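Local coordinates for cellobiose 2-epimerase (Ruminococcus albus, PDB 3VW5), which interconverts cellobiose and 4-O-beta-D-glucosyl-D-mannose by reversible epimerization at C2 of the reducing-end sugar, at residues Arg301-Gln306 against Tyr373-Met378. The protein carries 2 engineered substitutions. Numbering follows the deposited sequence.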
loop_
_atom_site.group_PDB
_atom_site.type_symbol
_atom_site.label_atom_id
_atom_site.label_comp_id
_atom_site.label_asym_id
_atom_site.label_seq_id
_atom_site.Cartn_x
_atom_site.Cartn_y
_atom_site.Cartn_z
ATOM N N ARG A 301 -17.351 -1.820 -3.790
ATOM C CA ARG A 301 -16.467 -2.260 -2.714
ATOM C C ARG A 301 -15.173 -2.804 -3.301
ATOM O O ARG A 301 -15.148 -3.912 -3.834
ATOM C CB ARG A 301 -17.140 -3.313 -1.829
ATOM C CG ARG A 301 -18.181 -2.756 -0.856
ATOM C CD ARG A 301 -19.575 -2.530 -1.494
ATOM N NE ARG A 301 -20.543 -2.190 -0.451
ATOM C CZ ARG A 301 -20.726 -0.964 0.033
ATOM N NH1 ARG A 301 -20.036 0.060 -0.461
ATOM N NH2 ARG A 301 -21.601 -0.756 1.013
ATOM N N VAL A 302 -14.118 -1.988 -3.230
ATOM C CA VAL A 302 -12.775 -2.365 -3.657
ATOM C C VAL A 302 -12.099 -3.038 -2.466
ATOM O O VAL A 302 -12.182 -2.542 -1.333
ATOM C CB VAL A 302 -11.964 -1.135 -4.116
ATOM C CG1 VAL A 302 -10.558 -1.536 -4.548
ATOM C CG2 VAL A 302 -12.657 -0.438 -5.260
ATOM N N TRP A 303 -11.442 -4.169 -2.716
ATOM C CA TRP A 303 -10.956 -5.024 -1.631
ATOM C C TRP A 303 -9.965 -4.297 -0.694
ATOM O O TRP A 303 -10.126 -4.351 0.533
ATOM C CB TRP A 303 -10.355 -6.322 -2.187
ATOM C CG TRP A 303 -8.880 -6.257 -2.378
ATOM C CD1 TRP A 303 -7.925 -6.787 -1.559
ATOM C CD2 TRP A 303 -8.175 -5.594 -3.434
ATOM N NE1 TRP A 303 -6.674 -6.516 -2.053
ATOM C CE2 TRP A 303 -6.799 -5.780 -3.199
ATOM C CE3 TRP A 303 -8.577 -4.875 -4.563
ATOM C CZ2 TRP A 303 -5.822 -5.267 -4.046
ATOM C CZ3 TRP A 303 -7.610 -4.373 -5.406
ATOM C CH2 TRP A 303 -6.246 -4.568 -5.146
ATOM N N TRP A 304 -8.969 -3.611 -1.271
ATOM C CA TRP A 304 -7.964 -2.902 -0.471
ATOM C C TRP A 304 -8.565 -1.773 0.335
ATOM O O TRP A 304 -8.088 -1.457 1.424
ATOM C CB TRP A 304 -6.784 -2.392 -1.305
ATOM C CG TRP A 304 -7.044 -1.195 -2.189
ATOM C CD1 TRP A 304 -7.281 -1.217 -3.537
ATOM C CD2 TRP A 304 -7.029 0.203 -1.813
ATOM N NE1 TRP A 304 -7.452 0.060 -4.012
ATOM C CE2 TRP A 304 -7.294 0.951 -2.982
ATOM C CE3 TRP A 304 -6.828 0.886 -0.607
ATOM C CZ2 TRP A 304 -7.352 2.357 -2.981
ATOM C CZ3 TRP A 304 -6.901 2.282 -0.607
ATOM C CH2 TRP A 304 -7.157 3.000 -1.790
ATOM N N VAL A 305 -9.623 -1.171 -0.193
ATOM C CA VAL A 305 -10.312 -0.120 0.538
ATOM C C VAL A 305 -10.966 -0.686 1.810
ATOM O O VAL A 305 -10.905 -0.067 2.862
ATOM C CB VAL A 305 -11.324 0.608 -0.362
ATOM C CG1 VAL A 305 -12.125 1.610 0.437
ATOM C CG2 VAL A 305 -10.593 1.319 -1.479
ATOM N N GLN A 306 -11.573 -1.872 1.714
ATOM C CA GLN A 306 -12.202 -2.507 2.874
ATOM C C GLN A 306 -11.142 -2.797 3.915
ATOM O O GLN A 306 -11.317 -2.499 5.099
ATOM C CB GLN A 306 -12.927 -3.814 2.494
ATOM C CG GLN A 306 -14.038 -3.686 1.434
ATOM C CD GLN A 306 -14.871 -2.423 1.595
ATOM O OE1 GLN A 306 -15.574 -2.235 2.596
ATOM N NE2 GLN A 306 -14.784 -1.536 0.604
ATOM N N TYR A 373 -0.482 -7.542 -0.146
ATOM C CA TYR A 373 -0.022 -6.485 0.743
ATOM C C TYR A 373 -1.141 -5.815 1.554
ATOM O O TYR A 373 -1.117 -5.842 2.790
ATOM C CB TYR A 373 0.839 -5.496 -0.054
ATOM C CG TYR A 373 0.719 -4.025 0.290
ATOM C CD1 TYR A 373 1.264 -3.508 1.462
ATOM C CD2 TYR A 373 0.117 -3.134 -0.600
ATOM C CE1 TYR A 373 1.174 -2.153 1.748
ATOM C CE2 TYR A 373 0.023 -1.785 -0.321
ATOM C CZ TYR A 373 0.548 -1.296 0.849
ATOM O OH TYR A 373 0.456 0.052 1.128
ATOM N N HIS A 374 -2.138 -5.254 0.877
ATOM C CA HIS A 374 -3.246 -4.619 1.593
ATOM C C HIS A 374 -3.989 -5.563 2.547
ATOM O O HIS A 374 -4.228 -5.218 3.719
ATOM C CB HIS A 374 -4.232 -3.951 0.622
ATOM C CG HIS A 374 -3.740 -2.654 0.053
ATOM N ND1 HIS A 374 -3.616 -1.507 0.814
ATOM C CD2 HIS A 374 -3.357 -2.317 -1.202
ATOM C CE1 HIS A 374 -3.175 -0.522 0.050
ATOM N NE2 HIS A 374 -3.015 -0.986 -1.178
ATOM N N ASN A 375 -4.376 -6.741 2.060
ATOM C CA ASN A 375 -5.176 -7.632 2.898
ATOM C C ASN A 375 -4.317 -8.380 3.923
ATOM O O ASN A 375 -4.749 -8.603 5.076
ATOM C CB ASN A 375 -6.070 -8.569 2.068
ATOM C CG ASN A 375 -5.288 -9.359 1.056
ATOM O OD1 ASN A 375 -4.067 -9.231 0.970
ATOM N ND2 ASN A 375 -5.979 -10.191 0.286
ATOM N N GLY A 376 -3.102 -8.744 3.500
ATOM C CA GLY A 376 -2.058 -9.200 4.409
ATOM C C GLY A 376 -1.785 -8.221 5.544
ATOM O O GLY A 376 -1.798 -8.589 6.727
ATOM N N ARG A 377 -1.564 -6.955 5.200
ATOM C CA ARG A 377 -1.261 -5.973 6.237
ATOM C C ARG A 377 -2.385 -5.842 7.263
ATOM O O ARG A 377 -2.121 -5.751 8.457
ATOM C CB ARG A 377 -0.893 -4.614 5.653
ATOM C CG ARG A 377 -0.202 -3.717 6.671
ATOM C CD ARG A 377 0.431 -2.500 6.017
ATOM N NE ARG A 377 -0.559 -1.699 5.304
ATOM C CZ ARG A 377 -0.280 -0.609 4.600
ATOM N NH1 ARG A 377 0.967 -0.164 4.523
ATOM N NH2 ARG A 377 -1.253 0.041 3.979
ATOM N N MET A 378 -3.636 -5.855 6.802
ATOM C CA MET A 378 -4.780 -5.749 7.720
ATOM C C MET A 378 -4.799 -6.884 8.747
ATOM O O MET A 378 -5.029 -6.666 9.939
ATOM C CB MET A 378 -6.100 -5.730 6.950
ATOM C CG MET A 378 -7.333 -5.643 7.829
ATOM S SD MET A 378 -8.697 -6.555 7.088
ATOM C CE MET A 378 -8.056 -8.232 7.118
HETATM O O HOH W 1 -4.131 -6.957 -0.663
#
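Trp-304 holds CG between its backbone N and carbonyl carbon (chi1 74°), and His-374 holds CG anti to the carbonyl carbon and beside the backbone N (chi1 -76°). With these torsions the two side chains lie side by side and point the same way. The CA atoms of Trp-304 and His-374, the closest CA pair of the two segments, are 5.4 Å apart. The main touch is a CH-pi contact. CB of Trp-304 sits over one face of the imidazole, 3.6 Å from the centroid of the His-374 ring. The five-membered ring of Trp-304 then stacks face to face on the His-374 ring, with centroids 4.8 Å apart and planes at 29°. The opposite face of the imidazole is covered toward its rim by CE2 of Tyr-373. His-374 is therefore sandwiched, and ND1 hydrogen-bonds to Glu-308, which would help fix the rotation of the ring.

No direct hydrogen bond joins the segments. A water bridges them instead. It lies in the ring plane of Trp-303, at the edge, and accepts from NE1 of Trp-303 at 2.9 Å. It also accepts from the backbone N of Asn-375 at 2.7 Å, near the start of helix 373-385. The water thus takes one N-H from each of two buried residues. The indole of Trp-303 also carries CB of Trp-304 over the centre of one face. ND2 of Asn-375 is 4.3 Å from CD1 of Trp-303 and hydrogen-bonds to Glu-348.

The contact joins the first turns of helices 303-318 and 373-385. Both helices belong to the inner ring of the barrel, and Glu-246 of helix 241-258 touches Trp-304 and His-374. Neighbouring inner helices thus pack side by side at their N-terminal turns within the family's (alpha/alpha)6 barrel.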